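Local coordinates for peptidoglycan-recognition protein-LC isoform LCa (Drosophila melanogaster, PDB 2F2L) that serves as the extracellular recognition domain of a peptidoglycan receptor that activates the imd/Relish immune pathway in response to Gram-negative bacteria, at residues L45-L50 with A101-F106; F67-G70 with N74-V77. One frame throughout, in Å; residues are numbered along the deposited sequence.

Contact 1 of 2, residues L45-L50 with A101-F106. With MLD (glcnac(beta1-4)-murnac(1,6-anhydro)-L-ala-gamma-D-glu-meso-a2pm-D-ala), chain G.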
ATOM      1  N   LEU A  45      -1.498  -2.656  -7.351  1.00 19.08           N
ATOM      2  CA  LEU A  45      -1.517  -3.919  -6.604  1.00 19.31           C
ATOM      3  C   LEU A  45      -0.119  -4.494  -6.484  1.00 19.39           C
ATOM      4  O   LEU A  45       0.324  -4.893  -5.391  1.00 19.73           O
ATOM      5  CB  LEU A  45      -2.426  -4.944  -7.295  1.00 19.43           C
ATOM      6  CG  LEU A  45      -2.669  -6.262  -6.551  1.00 19.79           C
ATOM      7  CD1 LEU A  45      -3.301  -6.003  -5.194  1.00 21.19           C
ATOM      8  CD2 LEU A  45      -3.549  -7.175  -7.381  1.00 20.20           C
ATOM      9  N   ARG A  46       0.595  -4.545  -7.605  1.00 18.96           N
ATOM     10  CA  ARG A  46       1.953  -5.082  -7.582  1.00 18.97           C
ATOM     11  C   ARG A  46       2.865  -4.298  -6.636  1.00 18.82           C
ATOM     12  O   ARG A  46       3.601  -4.903  -5.845  1.00 19.29           O
ATOM     13  CB  ARG A  46       2.587  -5.089  -8.983  1.00 18.99           C
ATOM     14  CG  ARG A  46       1.824  -5.862 -10.039  1.00 18.76           C
ATOM     15  CD  ARG A  46       1.612  -7.344  -9.712  1.00 18.43           C
ATOM     16  NE  ARG A  46       0.843  -7.950 -10.803  1.00 19.10           N
ATOM     17  CZ  ARG A  46      -0.090  -8.891 -10.672  1.00 17.66           C
ATOM     18  NH1 ARG A  46      -0.413  -9.379  -9.490  1.00 17.75           N
ATOM     19  NH2 ARG A  46      -0.724  -9.320 -11.748  1.00 16.96           N
ATOM     20  N   VAL A  47       2.829  -2.967  -6.732  1.00 18.82           N
ATOM     21  CA  VAL A  47       3.751  -2.123  -5.968  1.00 19.10           C
ATOM     22  C   VAL A  47       3.443  -2.189  -4.462  1.00 19.22           C
ATOM     23  O   VAL A  47       4.363  -2.307  -3.657  1.00 19.71           O
ATOM     24  CB  VAL A  47       3.763  -0.644  -6.449  1.00 18.79           C
ATOM     25  CG1 VAL A  47       4.740   0.169  -5.602  1.00 18.92           C
ATOM     26  CG2 VAL A  47       4.184  -0.544  -7.917  1.00 18.48           C
ATOM     27  N   ARG A  48       2.156  -2.145  -4.105  1.00 19.59           N
ATOM     28  CA  ARG A  48       1.738  -2.164  -2.702  1.00 19.61           C
ATOM     29  C   ARG A  48       2.081  -3.510  -2.067  1.00 19.50           C
ATOM     30  O   ARG A  48       2.588  -3.552  -0.941  1.00 18.68           O
ATOM     31  CB  ARG A  48       0.229  -1.847  -2.524  1.00 20.00           C
ATOM     32  CG  ARG A  48      -0.225  -1.699  -1.037  1.00 20.36           C
ATOM     33  CD  ARG A  48       0.754  -0.791  -0.271  1.00 24.57           C
ATOM     34  NE  ARG A  48       0.536  -0.677   1.176  1.00 26.69           N
ATOM     35  CZ  ARG A  48       1.143  -1.432   2.081  1.00 27.52           C
ATOM     36  NH1 ARG A  48       1.949  -2.392   1.724  1.00 29.09           N
ATOM     37  NH2 ARG A  48       0.901  -1.259   3.362  1.00 30.33           N
ATOM     38  N   LEU A  49       1.872  -4.600  -2.806  1.00 19.14           N
ATOM     39  CA  LEU A  49       2.258  -5.916  -2.305  1.00 19.57           C
ATOM     40  C   LEU A  49       3.778  -6.111  -2.190  1.00 19.75           C
ATOM     41  O   LEU A  49       4.243  -6.777  -1.273  1.00 20.26           O
ATOM     42  CB  LEU A  49       1.637  -7.021  -3.151  1.00 19.67           C
ATOM     43  CG  LEU A  49       0.106  -7.057  -3.153  1.00 20.43           C
ATOM     44  CD1 LEU A  49      -0.362  -8.322  -3.875  1.00 19.97           C
ATOM     45  CD2 LEU A  49      -0.462  -6.982  -1.749  1.00 20.32           C
ATOM     46  N   LEU A  50       4.544  -5.568  -3.132  1.00 19.68           N
ATOM     47  CA  LEU A  50       6.014  -5.550  -3.012  1.00 19.72           C
ATOM     48  C   LEU A  50       6.490  -4.788  -1.782  1.00 19.06           C
ATOM     49  O   LEU A  50       7.478  -5.178  -1.155  1.00 19.25           O
ATOM     50  CB  LEU A  50       6.667  -4.931  -4.259  1.00 20.16           C
ATOM     51  CG  LEU A  50       6.772  -5.872  -5.459  1.00 22.56           C
ATOM     52  CD1 LEU A  50       6.907  -5.074  -6.793  1.00 24.98           C
ATOM     53  CD2 LEU A  50       7.928  -6.806  -5.269  1.00 22.72           C
ATOM     54  N   ALA A 101      13.270  -0.141 -10.518  1.00 19.70           N
ATOM     55  CA  ALA A 101      12.815  -1.528 -10.535  1.00 19.64           C
ATOM     56  C   ALA A 101      11.739  -1.684 -11.613  1.00 19.65           C
ATOM     57  O   ALA A 101      10.829  -0.860 -11.722  1.00 19.95           O
ATOM     58  CB  ALA A 101      12.266  -1.921  -9.200  1.00 19.96           C
ATOM     59  N   TYR A 102      11.846  -2.752 -12.394  1.00 19.50           N
ATOM     60  CA  TYR A 102      10.913  -3.014 -13.480  1.00 19.56           C
ATOM     61  C   TYR A 102       9.923  -4.051 -12.972  1.00 19.50           C
ATOM     62  O   TYR A 102      10.312  -5.117 -12.524  1.00 19.29           O
ATOM     63  CB  TYR A 102      11.696  -3.423 -14.758  1.00 19.51           C
ATOM     64  CG  TYR A 102      12.414  -2.201 -15.294  1.00 18.77           C
ATOM     65  CD1 TYR A 102      11.838  -1.420 -16.282  1.00 17.89           C
ATOM     66  CD2 TYR A 102      13.593  -1.746 -14.703  1.00 20.12           C
ATOM     67  CE1 TYR A 102      12.456  -0.262 -16.741  1.00 18.65           C
ATOM     68  CE2 TYR A 102      14.215  -0.580 -15.137  1.00 18.27           C
ATOM     69  CZ  TYR A 102      13.643   0.158 -16.158  1.00 19.45           C
ATOM     70  OH  TYR A 102      14.249   1.328 -16.582  1.00 18.64           O
ATOM     71  N   ILE A 103       8.639  -3.702 -12.992  1.00 19.63           N
ATOM     72  CA  ILE A 103       7.616  -4.580 -12.422  1.00 19.61           C
ATOM     73  C   ILE A 103       7.377  -5.773 -13.340  1.00 19.65           C
ATOM     74  O   ILE A 103       6.858  -5.627 -14.440  1.00 19.60           O
ATOM     75  CB  ILE A 103       6.303  -3.857 -12.150  1.00 19.48           C
ATOM     76  CG1 ILE A 103       6.552  -2.676 -11.210  1.00 18.68           C
ATOM     77  CG2 ILE A 103       5.267  -4.832 -11.557  1.00 19.66           C
ATOM     78  CD1 ILE A 103       5.405  -1.723 -11.108  1.00 18.85           C
ATOM     79  N   GLY A 104       7.765  -6.950 -12.865  1.00 19.76           N
ATOM     80  CA  GLY A 104       7.681  -8.168 -13.655  1.00 19.91           C
ATOM     81  C   GLY A 104       8.894  -9.052 -13.446  1.00 19.65           C
ATOM     82  O   GLY A 104       9.703  -8.820 -12.559  1.00 19.76           O
ATOM     83  N   SER A 105       9.002 -10.070 -14.286  1.00 20.17           N
ATOM     84  CA  SER A 105      10.130 -10.993 -14.307  1.00 20.58           C
ATOM     85  C   SER A 105      10.600 -11.040 -15.762  1.00 20.46           C
ATOM     86  O   SER A 105       9.776 -11.249 -16.657  1.00 20.18           O
ATOM     87  CB  SER A 105       9.682 -12.379 -13.844  1.00 21.19           C
ATOM     88  OG  SER A 105      10.812 -13.223 -13.640  1.00 24.40           O
ATOM     89  N   PHE A 106      11.895 -10.819 -16.003  1.00 20.07           N
ATOM     90  CA  PHE A 106      12.377 -10.556 -17.366  1.00 20.06           C
ATOM     91  C   PHE A 106      13.595 -11.373 -17.765  1.00 19.83           C
ATOM     92  O   PHE A 106      14.508 -10.860 -18.401  1.00 19.16           O
ATOM     93  CB  PHE A 106      12.693  -9.075 -17.534  1.00 20.09           C
ATOM     94  CG  PHE A 106      11.581  -8.177 -17.123  1.00 20.22           C
ATOM     95  CD1 PHE A 106      10.578  -7.839 -18.021  1.00 20.54           C
ATOM     96  CD2 PHE A 106      11.522  -7.675 -15.826  1.00 19.68           C
ATOM     97  CE1 PHE A 106       9.534  -7.007 -17.634  1.00 21.73           C
ATOM     98  CE2 PHE A 106      10.489  -6.845 -15.438  1.00 20.09           C
ATOM     99  CZ  PHE A 106       9.492  -6.506 -16.336  1.00 20.56           C
TER
HETATM  100  CAA MLD G 201       0.966  -3.569   8.060  1.00 19.56           C
HETATM  101  CAB MLD G 201      -0.032  -4.650   7.674  1.00 20.38           C
HETATM  102  OAC MLD G 201      -1.111  -4.738   8.245  1.00 22.12           O
HETATM  103  N2  MLD G 201       0.368  -5.451   6.690  1.00 21.76           N
HETATM  104  C2  MLD G 201      -0.407  -6.577   6.182  1.00 22.03           C
HETATM  105  C3  MLD G 201       0.513  -7.800   6.210  1.00 23.77           C
HETATM  106  O3  MLD G 201       0.988  -8.101   7.537  1.00 20.54           O
HETATM  107  C4  MLD G 201      -0.154  -9.000   5.546  1.00 23.19           C
HETATM  108  O4  MLD G 201       0.827 -10.016   5.443  1.00 22.26           O
HETATM  109  C5  MLD G 201      -0.622  -8.610   4.140  1.00 23.80           C
HETATM  110  C6  MLD G 201      -1.429  -9.679   3.380  1.00 27.17           C
HETATM  111  O6  MLD G 201      -1.580  -9.237   1.999  1.00 28.96           O
HETATM  112  O5  MLD G 201      -1.523  -7.514   4.276  1.00 23.40           O
HETATM  113  C1  MLD G 201      -0.871  -6.318   4.760  1.00 22.41           C
HETATM  114  O1  MLD G 201      -1.813  -5.277   4.780  1.00 21.58           O
HETATM  115  CA4 MLD G 201      -2.138  -4.819   3.446  1.00 21.93           C
HETATM  116  CA5 MLD G 201      -1.076  -3.972   2.744  1.00 21.40           C
HETATM  117  OA5 MLD G 201      -1.524  -2.619   2.392  1.00 20.91           O
HETATM  118  CA6 MLD G 201      -1.036  -4.623   1.405  1.00 20.64           C
HETATM  119  OA6 MLD G 201      -2.132  -4.055   0.715  1.00 22.05           O
HETATM  120  CA1 MLD G 201      -2.611  -2.926   1.504  1.00 21.97           C
HETATM  121  CA2 MLD G 201      -3.832  -3.395   2.310  1.00 21.71           C
HETATM  122  NAD MLD G 201      -4.719  -2.244   2.584  1.00 21.67           N
HETATM  123  CAE MLD G 201      -5.995  -2.225   2.243  1.00 20.58           C
HETATM  124  CAF MLD G 201      -6.720  -0.943   2.601  1.00 21.03           C
HETATM  125  OAG MLD G 201      -6.582  -3.160   1.696  1.00 20.55           O
HETATM  126  CA3 MLD G 201      -3.411  -4.010   3.643  1.00 22.40           C
HETATM  127  OAH MLD G 201      -4.442  -4.908   4.186  1.00 21.71           O
HETATM  128  CAI MLD G 201      -5.268  -4.314   5.217  1.00 23.43           C
HETATM  129  CAJ MLD G 201      -4.709  -4.528   6.605  1.00 21.15           C
HETATM  130  CAL MLD G 201      -6.676  -4.943   5.158  1.00 24.94           C
HETATM  131  OAM MLD G 201      -7.481  -4.597   6.016  1.00 25.21           O
HETATM  132  N   MLD G 201      -6.961  -5.808   4.185  1.00 24.72           N
HETATM  133  CA  MLD G 201      -8.274  -6.440   4.007  1.00 25.62           C
HETATM  134  CB  MLD G 201      -9.072  -5.495   3.102  1.00 25.65           C
HETATM  135  C   MLD G 201      -8.043  -7.768   3.265  1.00 26.20           C
HETATM  136  O   MLD G 201      -7.392  -7.785   2.217  1.00 25.67           O
HETATM  137  NAN MLD G 201      -8.566  -8.836   3.861  1.00 25.98           N
HETATM  138  CAO MLD G 201      -8.484 -10.216   3.358  1.00 28.43           C
HETATM  139  CAP MLD G 201      -8.039 -11.204   4.484  1.00 33.79           C
HETATM  140  OBA MLD G 201      -8.313 -12.391   4.292  1.00 37.40           O
HETATM  141  OAQ MLD G 201      -7.477 -10.776   5.522  1.00 34.94           O
HETATM  142  CBB MLD G 201      -9.882 -10.681   2.966  1.00 30.09           C
HETATM  143  CBC MLD G 201     -10.472  -9.989   1.749  1.00 30.52           C
HETATM  144  CBD MLD G 201     -11.837 -10.626   1.431  1.00 32.99           C
HETATM  145  OBE MLD G 201     -12.506 -11.184   2.301  1.00 34.10           O
HETATM  146  NBF MLD G 201     -12.220 -10.532   0.176  1.00 33.45           N
HETATM  147  CBG MLD G 201     -13.497 -11.087  -0.293  1.00 35.16           C
HETATM  148  CBH MLD G 201     -13.449 -12.627  -0.238  1.00 36.00           C
HETATM  149  OBI MLD G 201     -12.464 -13.246  -0.636  1.00 37.04           O
HETATM  150  NBJ MLD G 201     -14.520 -13.205   0.303  1.00 38.39           N
HETATM  151  CBK MLD G 201     -14.691 -14.669   0.433  1.00 40.77           C
HETATM  152  CBL MLD G 201     -15.997 -15.062  -0.266  1.00 41.14           C
HETATM  153  CBM MLD G 201     -14.763 -15.165   1.893  1.00 44.62           C
HETATM  154  OBO MLD G 201     -15.153 -14.361   2.779  1.00 46.59           O
HETATM  155  OBN MLD G 201     -14.440 -16.364   2.083  1.00 47.82           O
HETATM  156  CBP MLD G 201     -13.762 -10.564  -1.715  1.00 33.26           C
HETATM  157  CBQ MLD G 201     -15.229 -10.764  -2.139  1.00 33.91           C
HETATM  158  CBR MLD G 201     -15.508 -10.101  -3.490  1.00 34.32           C
HETATM  159  CBS MLD G 201     -16.988  -9.780  -3.708  1.00 34.31           C
HETATM  160  CBT MLD G 201     -17.387  -8.591  -2.824  1.00 33.95           C
HETATM  161  OBV MLD G 201     -16.972  -7.473  -3.172  1.00 34.69           O
HETATM  162  OBU MLD G 201     -18.101  -8.823  -1.827  1.00 32.21           O
HETATM  163  NBW MLD G 201     -17.805 -10.953  -3.373  1.00 33.90           N
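Arg46 leans its aliphatic base on Ile103, then turns its charged end elsewhere. Its CB sits 3.7 Å from CG2 of Ile103, and CG keeps the same methyl company at 3.9 Å. A bend at chi2 (-59°) then turns CD and the guanidinium away from the isoleucine. There NE donates to the carbonyl O of Asn36, the glycosylated asparagine, while NH1 has a long, weak ion pair with Glu35. The other branch of Ile103 is used too: CG1 stands anti to the carbonyl carbon (chi1 -57°) and carries CD1 to within 3.6 Å of Val47 CG2, the two side chains meeting at about a right angle. In the mixed alpha/beta fold of the amidase-2 family, which peptidoglycan-recognition proteins share, this is helix 40-57 resting against the chain just as it leaves strand 98-102. Only van der Waals contacts join the two segments. Arg48, one residue on from Val47, faces the muropeptide: OA5 of MLD lies over one face of its guanidinium, 2.9 Å from CZ. That plate is held by NE to the Leu9 carbonyl and by NH2 to Gln11 OE1 and to the Ala34 carbonyl of the partner LCx chain. Next along the helix, Leu49 CD2 comes to 4.0 Å from MLD CA6 of the anhydro sugar.

Contact 2 of 2, residues F67-G70 with N74-V77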
ATOM      1  N   PHE A  67      12.354   4.243  -7.644  1.00 19.36           N
ATOM      2  CA  PHE A  67      11.203   4.310  -8.560  1.00 19.18           C
ATOM      3  C   PHE A  67      10.956   2.930  -9.076  1.00 19.08           C
ATOM      4  O   PHE A  67      11.886   2.142  -9.142  1.00 19.97           O
ATOM      5  CB  PHE A  67      11.487   5.259  -9.736  1.00 18.75           C
ATOM      6  CG  PHE A  67      11.658   6.682  -9.314  1.00 18.19           C
ATOM      7  CD1 PHE A  67      10.556   7.480  -9.089  1.00 18.75           C
ATOM      8  CD2 PHE A  67      12.919   7.204  -9.083  1.00 18.92           C
ATOM      9  CE1 PHE A  67      10.709   8.795  -8.670  1.00 18.81           C
ATOM     10  CE2 PHE A  67      13.079   8.510  -8.660  1.00 18.04           C
ATOM     11  CZ  PHE A  67      11.979   9.302  -8.456  1.00 18.58           C
ATOM     12  N   LEU A  68       9.700   2.641  -9.409  1.00 19.14           N
ATOM     13  CA  LEU A  68       9.310   1.395 -10.042  1.00 19.30           C
ATOM     14  C   LEU A  68       8.584   1.712 -11.360  1.00 19.51           C
ATOM     15  O   LEU A  68       7.775   2.629 -11.415  1.00 20.08           O
ATOM     16  CB  LEU A  68       8.404   0.566  -9.127  1.00 19.25           C
ATOM     17  CG  LEU A  68       9.027   0.170  -7.766  1.00 19.55           C
ATOM     18  CD1 LEU A  68       8.618   1.154  -6.686  1.00 19.60           C
ATOM     19  CD2 LEU A  68       8.619  -1.243  -7.358  1.00 19.73           C
ATOM     20  N   ILE A  69       8.871   0.947 -12.406  1.00 19.32           N
ATOM     21  CA  ILE A  69       8.302   1.196 -13.733  1.00 19.49           C
ATOM     22  C   ILE A  69       7.398   0.046 -14.133  1.00 19.10           C
ATOM     23  O   ILE A  69       7.831  -1.099 -14.251  1.00 19.28           O
ATOM     24  CB  ILE A  69       9.397   1.367 -14.790  1.00 19.82           C
ATOM     25  CG1 ILE A  69      10.560   2.218 -14.232  1.00 20.49           C
ATOM     26  CG2 ILE A  69       8.793   1.914 -16.106  1.00 19.18           C
ATOM     27  CD1 ILE A  69      10.722   3.568 -14.808  1.00 22.15           C
ATOM     28  N   GLY A  70       6.130   0.362 -14.338  1.00 19.19           N
ATOM     29  CA  GLY A  70       5.127  -0.645 -14.658  1.00 19.68           C
ATOM     30  C   GLY A  70       4.928  -0.827 -16.156  1.00 19.49           C
ATOM     31  O   GLY A  70       5.215   0.075 -16.948  1.00 19.77           O
ATOM     32  N   ASN A  74       3.855   3.806 -16.572  1.00 18.56           N
ATOM     33  CA  ASN A  74       3.828   4.794 -15.488  1.00 18.89           C
ATOM     34  C   ASN A  74       4.998   4.565 -14.537  1.00 18.66           C
ATOM     35  O   ASN A  74       5.456   3.436 -14.376  1.00 19.02           O
ATOM     36  CB  ASN A  74       2.515   4.721 -14.689  1.00 18.66           C
ATOM     37  CG  ASN A  74       1.318   5.236 -15.468  1.00 19.91           C
ATOM     38  OD1 ASN A  74       1.389   6.270 -16.123  1.00 22.78           O
ATOM     39  ND2 ASN A  74       0.209   4.518 -15.393  1.00 18.90           N
ATOM     40  N   VAL A  75       5.471   5.643 -13.923  1.00 18.78           N
ATOM     41  CA  VAL A  75       6.526   5.603 -12.919  1.00 19.15           C
ATOM     42  C   VAL A  75       5.887   5.672 -11.520  1.00 19.47           C
ATOM     43  O   VAL A  75       5.188   6.640 -11.194  1.00 19.39           O
ATOM     44  CB  VAL A  75       7.510   6.788 -13.081  1.00 19.44           C
ATOM     45  CG1 VAL A  75       8.649   6.707 -12.053  1.00 19.53           C
ATOM     46  CG2 VAL A  75       8.088   6.827 -14.505  1.00 19.92           C
ATOM     47  N   TYR A  76       6.124   4.639 -10.718  1.00 19.45           N
ATOM     48  CA  TYR A  76       5.581   4.541  -9.350  1.00 19.69           C
ATOM     49  C   TYR A  76       6.655   5.028  -8.393  1.00 19.66           C
ATOM     50  O   TYR A  76       7.770   4.547  -8.412  1.00 19.78           O
ATOM     51  CB  TYR A  76       5.134   3.097  -9.065  1.00 19.52           C
ATOM     52  CG  TYR A  76       3.939   2.783  -9.913  1.00 18.83           C
ATOM     53  CD1 TYR A  76       2.668   2.865  -9.398  1.00 16.89           C
ATOM     54  CD2 TYR A  76       4.081   2.504 -11.270  1.00 19.10           C
ATOM     55  CE1 TYR A  76       1.555   2.630 -10.188  1.00 19.37           C
ATOM     56  CE2 TYR A  76       2.977   2.276 -12.078  1.00 18.85           C
ATOM     57  CZ  TYR A  76       1.711   2.354 -11.532  1.00 19.92           C
ATOM     58  OH  TYR A  76       0.597   2.141 -12.304  1.00 18.63           O
ATOM     59  N   VAL A  77       6.322   6.031  -7.599  1.00 19.86           N
ATOM     60  CA  VAL A  77       7.283   6.605  -6.685  1.00 20.28           C
ATOM     61  C   VAL A  77       7.504   5.633  -5.511  1.00 20.16           C
ATOM     62  O   VAL A  77       6.550   5.236  -4.822  1.00 20.13           O
ATOM     63  CB  VAL A  77       6.835   7.998  -6.180  1.00 20.05           C
ATOM     64  CG1 VAL A  77       7.899   8.590  -5.263  1.00 21.06           C
ATOM     65  CG2 VAL A  77       6.574   8.948  -7.366  1.00 21.45           C
TER
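Phe67 and Val75 face each other diagonally across this hairpin, CD1 of the ring lying 3.6 Å from CG1 of the valine. CG1 of Val75 is anti to its own backbone N (chi1 -178°), which brings that methyl alongside the start of the phenylalanine side chain, CB included. The ring also slants past the second strand, so that its CE1 comes to 4.3 Å from Val77 CG2. Further along the same face Ile69 CD1 lies a looser 4.2 Å from Val75 CG2.

The other face belongs to Leu68 and Tyr76, a directly opposed pair whose CB atoms are 4.1 Å apart. Beyond CB they diverge: the tyrosine ring runs back along the hairpin toward Gly70, and it presents its edge to the Leu68 carbonyl O, which lies in the ring plane, 3.7 Å from CD2. That oxygen also accepts the Tyr76 N-H at 2.7 Å with an almost straight angle of 172°, and the return bond, Leu68 N to Tyr76 O, measures 2.9 Å. Gly70 N to the Asn74 carbonyl closes the antiparallel register next to the turn. At the turn itself, Asp72 OD2 is the hydrogen-bonding partner of both Tyr76 OH and Asn74 ND2, which ties the ring's far end to the loop.

In the mixed sheet the hairpin is flanked by strand 2-3, which runs parallel to 75-77, and by strand 98-102, which runs parallel to 67-69. Helix 113-128 packs on the side of Ile69 and Val75, through Val118 and Leu122, while helix 40-57 reaches Tyr76 on the opposite face with Gln40, Cys43 and Val47.

Overall arrangement
Both contacts are buried, and they share the sheet, in which strand 67-69 lies beside strand 98-102. Contact 2 is core hairpin: backbone hydrogen bonds set its register and side chains cover both faces. Contact 1 is smaller and has no hydrogen bond of its own, resting on a few aliphatic groups between a helix and the end of a strand. It also sits nearer the ligand, since the opposite side of the same helix meets MLD and the LCx chain, whereas no other chain touches contact 2. The two join directly: Ile69 probably hydrogen-bonds to both Ala101 and Ile103, and Ile103 CD1 packs on Gly70 CA.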